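Local coordinates for putative esterase (PDB 5VOL), which acts as a carbohydrate esterase of family CE1, a ferulic acid esterase of a gut Bacteroides that works on arabinoxylan, at residues G77-M82 with F267-F272; A158-S163 with H258-Q263. All coordinates share one frame; numbering follows the deposited sequence.

Interaction 1: G77-M82 with F267-F272; sequences GEACEM and FVTRIF
The ring of Phe272 meets the loop 77-82 through its edge, where two sulfurs lie near the ring plane: Cys80 SG, 3.9 Å from Phe272 CD2, and Met82 SD, 4.1 Å from Phe272 CE2. Both are edge-on sulfur-aromatic contacts, with ring hydrogens directed at polarisable sulfur. One face of the same ring is met by Val268 O, which sits toward the rim 3.2 Å above the plane. Cys80 brings its sulfur in because chi1 of 69° sets SG between the backbone N and the carbonyl carbon. Met82 is bent at chi3 (89°), which carries its methyl CE past the sulfur to Thr269 OG1 at 3.6 Å and to Val268 CG2 at 4.1 Å; an unbranched thioether can follow the helix surface between Val268 and Thr269. The polar link is a nearly straight hydrogen bond from Cys80 N to Thr269 OG1 (3.1 Å, 162°). Threonine fits because its hydroxyl also bonds to Leu265 O, one turn back in the helix, while its methyl CG2 lies against Glu78 O at 3.9 Å. Gly77, the first residue after helix 66-76, has a positive phi at which a CB would press on the preceding carbonyl O, so glycine suits it. The loop then leads past helix 254-271 into strand 83-87. Val268 and Phe272 rest on Ala134 of strand 133-138, and Met82 packs on Met70 of helix 66-76.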
loop_
_atom_site.group_PDB
_atom_site.type_symbol
_atom_site.label_atom_id
_atom_site.label_comp_id
_atom_site.label_asym_id
_atom_site.label_seq_id
_atom_site.Cartn_x
_atom_site.Cartn_y
_atom_site.Cartn_z
ATOM N N GLY C 77 -14.697 6.153 6.187
ATOM C CA GLY C 77 -15.759 5.691 5.314
ATOM C C GLY C 77 -15.422 4.432 4.528
ATOM O O GLY C 77 -16.245 3.938 3.770
ATOM N N GLU C 78 -14.213 3.907 4.687
ATOM C CA GLU C 78 -13.845 2.697 3.963
ATOM C C GLU C 78 -14.584 1.454 4.480
ATOM O O GLU C 78 -14.831 0.511 3.724
ATOM C CB GLU C 78 -12.336 2.474 4.044
ATOM C CG GLU C 78 -11.523 3.509 3.282
ATOM C CD GLU C 78 -10.054 3.349 3.551
ATOM O OE1 GLU C 78 -9.461 2.388 3.020
ATOM O OE2 GLU C 78 -9.508 4.157 4.327
ATOM N N ALA C 79 -14.925 1.445 5.767
ATOM C CA ALA C 79 -15.792 0.387 6.287
ATOM C C ALA C 79 -17.057 1.017 6.837
ATOM O O ALA C 79 -17.003 2.108 7.398
ATOM C CB ALA C 79 -15.070 -0.424 7.379
ATOM N N CYS C 80 -18.195 0.348 6.676
ATOM C CA CYS C 80 -19.415 0.798 7.342
ATOM C C CYS C 80 -19.450 0.255 8.773
ATOM O O CYS C 80 -18.738 -0.698 9.108
ATOM C CB CYS C 80 -20.659 0.345 6.575
ATOM S SG CYS C 80 -20.921 -1.462 6.639
ATOM N N GLU C 81 -20.245 0.872 9.637
ATOM C CA GLU C 81 -20.430 0.300 10.957
ATOM C C GLU C 81 -21.079 -1.079 10.807
ATOM O O GLU C 81 -21.974 -1.277 9.991
ATOM C CB GLU C 81 -21.279 1.203 11.837
ATOM C CG GLU C 81 -20.612 2.497 12.232
ATOM C CD GLU C 81 -21.404 3.203 13.306
ATOM O OE1 GLU C 81 -22.641 3.249 13.172
ATOM O OE2 GLU C 81 -20.812 3.680 14.291
ATOM N N MET C 82 -20.591 -2.044 11.568
ATOM C CA MET C 82 -21.101 -3.404 11.482
ATOM C C MET C 82 -20.827 -4.123 12.792
ATOM O O MET C 82 -19.891 -3.777 13.514
ATOM C CB MET C 82 -20.454 -4.171 10.317
ATOM C CG MET C 82 -18.968 -4.583 10.551
ATOM S SD MET C 82 -18.194 -5.339 9.093
ATOM C CE MET C 82 -17.557 -3.865 8.249
ATOM N N PHE C 267 -13.843 -4.752 1.881
ATOM C CA PHE C 267 -14.400 -5.712 0.935
ATOM C C PHE C 267 -15.846 -6.077 1.265
ATOM O O PHE C 267 -16.720 -5.943 0.414
ATOM C CB PHE C 267 -13.535 -6.974 0.890
ATOM C CG PHE C 267 -14.194 -8.153 0.217
ATOM C CD1 PHE C 267 -14.399 -8.171 -1.162
ATOM C CD2 PHE C 267 -14.565 -9.265 0.959
ATOM C CE1 PHE C 267 -14.994 -9.262 -1.785
ATOM C CE2 PHE C 267 -15.164 -10.373 0.343
ATOM C CZ PHE C 267 -15.375 -10.368 -1.030
ATOM N N VAL C 268 -16.116 -6.544 2.486
ATOM C CA VAL C 268 -17.501 -6.911 2.812
ATOM C C VAL C 268 -18.401 -5.671 2.796
ATOM O O VAL C 268 -19.576 -5.746 2.424
ATOM C CB VAL C 268 -17.613 -7.647 4.177
ATOM C CG1 VAL C 268 -16.765 -8.906 4.150
ATOM C CG2 VAL C 268 -17.178 -6.760 5.317
ATOM N N THR C 269 -17.848 -4.522 3.175
ATOM C CA THR C 269 -18.621 -3.283 3.139
ATOM C C THR C 269 -19.112 -3.004 1.720
ATOM O O THR C 269 -20.260 -2.612 1.521
ATOM C CB THR C 269 -17.803 -2.101 3.661
ATOM O OG1 THR C 269 -17.624 -2.255 5.069
ATOM C CG2 THR C 269 -18.516 -0.756 3.393
ATOM N N ARG C 270 -18.251 -3.232 0.737
ATOM C CA ARG C 270 -18.640 -3.106 -0.663
ATOM C C ARG C 270 -19.784 -4.049 -1.025
ATOM O O ARG C 270 -20.754 -3.639 -1.666
ATOM C CB ARG C 270 -17.444 -3.370 -1.581
ATOM C CG ARG C 270 -16.512 -2.178 -1.700
ATOM C CD ARG C 270 -15.499 -2.352 -2.804
ATOM N NE ARG C 270 -14.568 -3.462 -2.611
ATOM C CZ ARG C 270 -13.423 -3.365 -1.944
ATOM N NH1 ARG C 270 -13.075 -2.219 -1.366
ATOM N NH2 ARG C 270 -12.630 -4.418 -1.842
ATOM N N ILE C 271 -19.678 -5.314 -0.611
ATOM C CA ILE C 271 -20.688 -6.298 -0.981
ATOM C C ILE C 271 -22.026 -6.060 -0.272
ATOM O O ILE C 271 -23.081 -6.317 -0.849
ATOM C CB ILE C 271 -20.198 -7.744 -0.697
ATOM C CG1 ILE C 271 -18.802 -7.951 -1.285
ATOM C CG2 ILE C 271 -21.144 -8.755 -1.316
ATOM C CD1 ILE C 271 -18.725 -7.641 -2.777
ATOM N N PHE C 272 -21.997 -5.582 0.969
ATOM C CA PHE C 272 -23.232 -5.337 1.717
ATOM C C PHE C 272 -24.175 -4.449 0.895
ATOM O O PHE C 272 -23.700 -3.477 0.274
ATOM C CB PHE C 272 -22.941 -4.651 3.062
ATOM C CG PHE C 272 -22.317 -5.546 4.112
ATOM C CD1 PHE C 272 -22.576 -6.905 4.154
ATOM C CD2 PHE C 272 -21.488 -4.998 5.075
ATOM C CE1 PHE C 272 -22.015 -7.712 5.134
ATOM C CE2 PHE C 272 -20.917 -5.781 6.052
ATOM C CZ PHE C 272 -21.181 -7.155 6.081
#

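Interaction 2: A158-S163 with H258-Q263; sequences AVYAMS and HSALYQ
Strand 158-162 and the helical segment 258-263 run nearly antiparallel, their axes 157° apart in direction and 10.0 Å apart at closest approach. Tyr160 and Met162, alternate residues on one face of the strand, bridge that gap. With CG anti to the backbone N, the tyrosine ring reaches across to the helix, long enough to carry a hydroxyl there from the strand. Tyr160 OH is held chiefly by Asp218 of strand 214-218; its second partner is Gln263, whose amide can offer an N-H, NE2 donating to Tyr160 OH (3.0 Å, 141°). The hydroxyl is tilted somewhat from the glutamine amide plane, and ring and amide planes are inclined at 46°. Gln263 CB also touches Tyr160 OH at 3.4 Å. Met162, extended beyond CG, lays its sulfur and methyl against Ala260, with both SD and CE 3.8 Å from Ala260 CB. Alanine's small side chain lets the thioether approach the helix closely, and the more distant Leu261 adds a weaker apolar contact. Phe216, from the adjacent strand 214-218, stacks its ring with that of Tyr160. A C-terminal helix packed along the central parallel strands is characteristic of the alpha/beta-hydrolase fold, to which this esterase family belongs.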
loop_
_atom_site.group_PDB
_atom_site.type_symbol
_atom_site.label_atom_id
_atom_site.label_comp_id
_atom_site.label_asym_id
_atom_site.label_seq_id
_atom_site.Cartn_x
_atom_site.Cartn_y
_atom_site.Cartn_z
ATOM N N ALA C 158 -20.841 -12.712 1.174
ATOM C CA ALA C 158 -19.401 -12.594 0.960
ATOM C C ALA C 158 -18.581 -13.460 1.921
ATOM O O ALA C 158 -18.921 -13.570 3.093
ATOM C CB ALA C 158 -18.977 -11.132 1.097
ATOM N N VAL C 159 -17.485 -14.019 1.411
ATOM C CA VAL C 159 -16.531 -14.799 2.197
ATOM C C VAL C 159 -15.111 -14.256 2.005
ATOM O O VAL C 159 -14.657 -14.095 0.877
ATOM C CB VAL C 159 -16.546 -16.294 1.801
ATOM C CG1 VAL C 159 -15.476 -17.076 2.582
ATOM C CG2 VAL C 159 -17.938 -16.906 2.030
ATOM N N TYR C 160 -14.414 -13.986 3.106
ATOM C CA TYR C 160 -13.012 -13.583 3.042
ATOM C C TYR C 160 -12.187 -14.630 3.792
ATOM O O TYR C 160 -12.223 -14.691 5.010
ATOM C CB TYR C 160 -12.796 -12.197 3.657
ATOM C CG TYR C 160 -11.437 -11.597 3.362
ATOM C CD1 TYR C 160 -10.290 -12.053 4.004
ATOM C CD2 TYR C 160 -11.306 -10.559 2.442
ATOM C CE1 TYR C 160 -9.030 -11.496 3.725
ATOM C CE2 TYR C 160 -10.061 -9.994 2.154
ATOM C CZ TYR C 160 -8.932 -10.465 2.796
ATOM O OH TYR C 160 -7.715 -9.894 2.504
ATOM N N ALA C 161 -11.437 -15.430 3.054
ATOM C CA ALA C 161 -10.693 -16.558 3.604
ATOM C C ALA C 161 -9.206 -16.227 3.778
ATOM O O ALA C 161 -8.520 -16.032 2.779
ATOM C CB ALA C 161 -10.855 -17.757 2.680
ATOM N N MET C 162 -8.710 -16.170 5.022
ATOM C CA MET C 162 -7.298 -15.840 5.288
ATOM C C MET C 162 -6.473 -17.070 5.610
ATOM O O MET C 162 -6.804 -17.775 6.564
ATOM C CB MET C 162 -7.156 -14.881 6.475
ATOM C CG MET C 162 -8.085 -13.680 6.478
ATOM S SD MET C 162 -8.001 -12.919 8.107
ATOM C CE MET C 162 -9.220 -11.630 7.894
ATOM N N SER C 163 -5.401 -17.302 4.848
ATOM C CA SER C 163 -4.484 -18.412 5.104
ATOM C C SER C 163 -5.269 -19.689 5.399
ATOM O O SER C 163 -4.989 -20.387 6.382
ATOM C CB SER C 163 -3.572 -18.083 6.280
ATOM O OG SER C 163 -3.064 -16.758 6.200
ATOM N N HIS C 258 -3.854 -9.589 10.860
ATOM C CA HIS C 258 -4.205 -8.202 11.170
ATOM C C HIS C 258 -4.230 -7.313 9.902
ATOM O O HIS C 258 -5.177 -6.555 9.668
ATOM C CB HIS C 258 -3.230 -7.622 12.201
ATOM C CG HIS C 258 -3.198 -6.126 12.221
ATOM N ND1 HIS C 258 -2.245 -5.386 11.546
ATOM C CD2 HIS C 258 -3.997 -5.224 12.836
ATOM C CE1 HIS C 258 -2.474 -4.102 11.727
ATOM N NE2 HIS C 258 -3.529 -3.974 12.515
ATOM N N SER C 259 -3.189 -7.403 9.082
ATOM C CA SER C 259 -3.142 -6.606 7.864
ATOM C C SER C 259 -4.260 -7.030 6.893
ATOM O O SER C 259 -4.772 -6.208 6.139
ATOM C CB SER C 259 -1.759 -6.706 7.205
ATOM O OG SER C 259 -1.486 -8.026 6.783
ATOM N N ALA C 260 -4.670 -8.301 6.948
ATOM C CA ALA C 260 -5.768 -8.782 6.114
ATOM C C ALA C 260 -7.073 -8.040 6.403
ATOM O O ALA C 260 -7.898 -7.834 5.508
ATOM C CB ALA C 260 -5.966 -10.319 6.312
ATOM N N LEU C 261 -7.268 -7.631 7.650
ATOM C CA LEU C 261 -8.464 -6.868 8.015
ATOM C C LEU C 261 -8.649 -5.614 7.191
ATOM O O LEU C 261 -9.776 -5.217 6.910
ATOM C CB LEU C 261 -8.422 -6.471 9.488
ATOM C CG LEU C 261 -8.851 -7.532 10.485
ATOM C CD1 LEU C 261 -8.739 -6.945 11.881
ATOM C CD2 LEU C 261 -10.298 -7.962 10.199
ATOM N N TYR C 262 -7.538 -4.975 6.827
ATOM C CA TYR C 262 -7.589 -3.741 6.062
ATOM C C TYR C 262 -8.078 -3.974 4.637
ATOM O O TYR C 262 -8.509 -3.038 3.963
ATOM C CB TYR C 262 -6.208 -3.056 6.066
ATOM C CG TYR C 262 -5.948 -2.268 7.336
ATOM C CD1 TYR C 262 -6.365 -0.950 7.439
ATOM C CD2 TYR C 262 -5.311 -2.846 8.440
ATOM C CE1 TYR C 262 -6.147 -0.214 8.581
ATOM C CE2 TYR C 262 -5.088 -2.115 9.606
ATOM C CZ TYR C 262 -5.512 -0.792 9.658
ATOM O OH TYR C 262 -5.314 -0.027 10.777
ATOM N N GLN C 263 -8.038 -5.216 4.175
ATOM C CA GLN C 263 -8.667 -5.555 2.896
ATOM C C GLN C 263 -10.064 -6.149 3.102
ATOM O O GLN C 263 -11.004 -5.882 2.328
ATOM C CB GLN C 263 -7.783 -6.528 2.117
ATOM C CG GLN C 263 -6.549 -5.841 1.554
ATOM C CD GLN C 263 -5.339 -6.755 1.442
ATOM O OE1 GLN C 263 -4.203 -6.273 1.384
ATOM N NE2 GLN C 263 -5.569 -8.077 1.397
#

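How the interactions relate
Interactions 1 and 2 use successive parts of helix 254-271, and their centres lie 13 Å apart. Interaction 2 sets the middle turns against the sheet, whereas interaction 1 joins the last turns to the loop entering strand 83-87. They meet through Phe267, whose CD2 lies 3.8 Å from Tyr160 CD2, and through Ile271, whose CG1 is 4.0 Å from Ala158 CB. Interaction 2 is the more central; there the side chain of Met162 lies near, without touching, the probable Ser139-His252-Asp223 triad, while Ser163, just after the strand, packs on Asp223 and His252. The calcium ligands Asp221, Asp222 and Asp249 lie outside both contacts; the Gln263 side chain is about 12 Å from a bound calcium ion.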